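Pyrrolidone-carboxylate peptidase (Pyrococcus furiosus, PDB 1X10) removes N-terminal pyroglutamyl (5-oxoproline) groups from polypeptides as a thiol protease of the peptidase C15 family, generally sparing bonds before proline. Local coordinates at residues G46-V51 with S142-Y147. The protein carries 3 engineered substitutions. Numbering follows the deposited sequence.
Sequences GKAKEV and SNYVMY. Engineered in segment 142-147: Ser142 (natural residue Cys).
Lys49 and Val145 bring the backbones nearest, their CA atoms 7.0 Å apart, where the first turn of helix 47-59 packs against helix 141-156. The latter carries active-site position 142, where engineered Ser142 replaces cysteine and hydrogen-bonds His166. Gly46 occupies the N-cap position, its O accepting the bond from Glu50 N; at phi 88° and psi -70° any CB would collide with the carbonyl O of the preceding residue, which is why glycine fits. Tyr144 bridges the gap between the helices: with CG anti to the backbone N (chi1 -180°), its ring extends to the start of the other helix. Gly46 N donates to Tyr144 OH over 2.8 Å in a bent bond, and the N lies oblique to the ring. The small Ala48, pointing at the other helix, sets its CB near the ring plane, 4.0 Å from Tyr144 CE2. Lys49 meets the phenol with its aliphatic base, CB lying 3.4 Å from Tyr144 OH, while its chain crosses the tyrosine at about a right angle and bends at chi3 and chi4 to carry NZ away from segment 142-147. Phe45 adds an edge-to-face contact with the Tyr144 ring. Replacing Tyr144 by a phenylalanine would remove the hydroxyl, and Gly46 N would probably lose its mate across the contact. The buried tyrosine thus satisfies its hydroxyl with a backbone N-H while its ring edge meets aliphatic carbon.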
loop_
_atom_site.group_PDB
_atom_site.type_symbol
_atom_site.label_atom_id
_atom_site.label_comp_id
_atom_site.label_asym_id
_atom_site.label_seq_id
_atom_site.Cartn_x
_atom_site.Cartn_y
_atom_site.Cartn_z
ATOM N N GLY A 46 -7.133 -23.333 -21.011
ATOM C CA GLY A 46 -7.399 -24.298 -22.064
ATOM C C GLY A 46 -7.210 -23.658 -23.427
ATOM O O GLY A 46 -6.257 -23.967 -24.142
ATOM N N LYS A 47 -8.117 -22.755 -23.781
ATOM C CA LYS A 47 -8.050 -22.063 -25.057
ATOM C C LYS A 47 -6.704 -21.355 -25.216
ATOM O O LYS A 47 -6.097 -21.395 -26.290
ATOM C CB LYS A 47 -9.190 -21.049 -25.158
ATOM C CG LYS A 47 -9.347 -20.414 -26.527
ATOM C CD LYS A 47 -10.672 -19.664 -26.624
ATOM C CE LYS A 47 -11.860 -20.604 -26.398
ATOM N NZ LYS A 47 -13.181 -19.913 -26.498
ATOM N N ALA A 48 -6.240 -20.715 -24.145
ATOM C CA ALA A 48 -4.964 -20.011 -24.176
ATOM C C ALA A 48 -3.837 -20.990 -24.491
ATOM O O ALA A 48 -2.900 -20.660 -25.218
ATOM C CB ALA A 48 -4.708 -19.326 -22.841
ATOM N N LYS A 49 -3.926 -22.195 -23.938
ATOM C CA LYS A 49 -2.904 -23.206 -24.191
ATOM C C LYS A 49 -2.914 -23.607 -25.665
ATOM O O LYS A 49 -1.863 -23.733 -26.288
ATOM C CB LYS A 49 -3.143 -24.446 -23.325
ATOM C CG LYS A 49 -2.048 -25.497 -23.459
ATOM C CD LYS A 49 -2.203 -26.613 -22.443
ATOM C CE LYS A 49 -3.247 -27.622 -22.865
ATOM N NZ LYS A 49 -2.770 -28.425 -24.030
ATOM N N GLU A 50 -4.108 -23.807 -26.213
ATOM C CA GLU A 50 -4.257 -24.190 -27.616
ATOM C C GLU A 50 -3.592 -23.162 -28.516
ATOM O O GLU A 50 -2.770 -23.503 -29.368
ATOM C CB GLU A 50 -5.735 -24.284 -28.001
ATOM C CG GLU A 50 -6.519 -25.363 -27.292
ATOM C CD GLU A 50 -7.979 -25.373 -27.715
ATOM O OE1 GLU A 50 -8.241 -25.463 -28.935
ATOM O OE2 GLU A 50 -8.861 -25.289 -26.834
ATOM N N VAL A 51 -3.972 -21.902 -28.329
ATOM C CA VAL A 51 -3.425 -20.810 -29.123
ATOM C C VAL A 51 -1.912 -20.719 -28.948
ATOM O O VAL A 51 -1.178 -20.585 -29.926
ATOM C CB VAL A 51 -4.069 -19.459 -28.726
ATOM C CG1 VAL A 51 -3.477 -18.333 -29.555
ATOM C CG2 VAL A 51 -5.576 -19.528 -28.929
ATOM N N SER A 142 -1.316 -15.531 -16.576
ATOM C CA SER A 142 0.058 -15.144 -16.887
ATOM C C SER A 142 1.003 -16.293 -16.549
ATOM O O SER A 142 1.830 -16.681 -17.372
ATOM C CB SER A 142 0.457 -13.893 -16.103
ATOM O OG SER A 142 -0.277 -12.769 -16.565
ATOM N N ASN A 143 0.872 -16.839 -15.341
ATOM C CA ASN A 143 1.715 -17.949 -14.904
ATOM C C ASN A 143 1.473 -19.185 -15.769
ATOM O O ASN A 143 2.397 -19.938 -16.080
ATOM C CB ASN A 143 1.419 -18.288 -13.440
ATOM C CG ASN A 143 2.183 -19.494 -12.959
ATOM O OD1 ASN A 143 3.386 -19.426 -12.709
ATOM N ND2 ASN A 143 1.484 -20.623 -12.836
ATOM N N TYR A 144 0.214 -19.380 -16.141
ATOM C CA TYR A 144 -0.221 -20.503 -16.967
ATOM C C TYR A 144 0.567 -20.511 -18.283
ATOM O O TYR A 144 1.183 -21.516 -18.645
ATOM C CB TYR A 144 -1.723 -20.352 -17.231
ATOM C CG TYR A 144 -2.392 -21.419 -18.071
ATOM C CD1 TYR A 144 -2.638 -22.698 -17.564
ATOM C CD2 TYR A 144 -2.870 -21.115 -19.347
ATOM C CE1 TYR A 144 -3.359 -23.645 -18.311
ATOM C CE2 TYR A 144 -3.585 -22.046 -20.093
ATOM C CZ TYR A 144 -3.830 -23.303 -19.570
ATOM O OH TYR A 144 -4.576 -24.192 -20.304
ATOM N N VAL A 145 0.563 -19.386 -18.991
ATOM C CA VAL A 145 1.290 -19.301 -20.252
ATOM C C VAL A 145 2.804 -19.336 -20.029
ATOM O O VAL A 145 3.537 -19.950 -20.806
ATOM C CB VAL A 145 0.914 -18.023 -21.035
ATOM C CG1 VAL A 145 -0.543 -18.095 -21.472
ATOM C CG2 VAL A 145 1.145 -16.800 -20.176
ATOM N N MET A 146 3.274 -18.686 -18.969
ATOM C CA MET A 146 4.705 -18.688 -18.680
ATOM C C MET A 146 5.209 -20.119 -18.493
ATOM O O MET A 146 6.254 -20.495 -19.029
ATOM C CB MET A 146 5.003 -17.874 -17.417
ATOM C CG MET A 146 6.496 -17.758 -17.106
ATOM S SD MET A 146 6.825 -16.957 -15.517
ATOM C CE MET A 146 8.636 -17.057 -15.487
ATOM N N TYR A 147 4.457 -20.916 -17.736
ATOM C CA TYR A 147 4.837 -22.297 -17.475
ATOM C C TYR A 147 4.810 -23.152 -18.743
ATOM O O TYR A 147 5.754 -23.893 -19.021
ATOM C CB TYR A 147 3.910 -22.919 -16.416
ATOM C CG TYR A 147 4.328 -24.318 -16.017
ATOM C CD1 TYR A 147 5.257 -24.527 -14.996
ATOM C CD2 TYR A 147 3.866 -25.431 -16.726
ATOM C CE1 TYR A 147 5.721 -25.798 -14.693
ATOM C CE2 TYR A 147 4.332 -26.713 -16.434
ATOM C CZ TYR A 147 5.260 -26.890 -15.419
ATOM O OH TYR A 147 5.754 -28.149 -15.155
#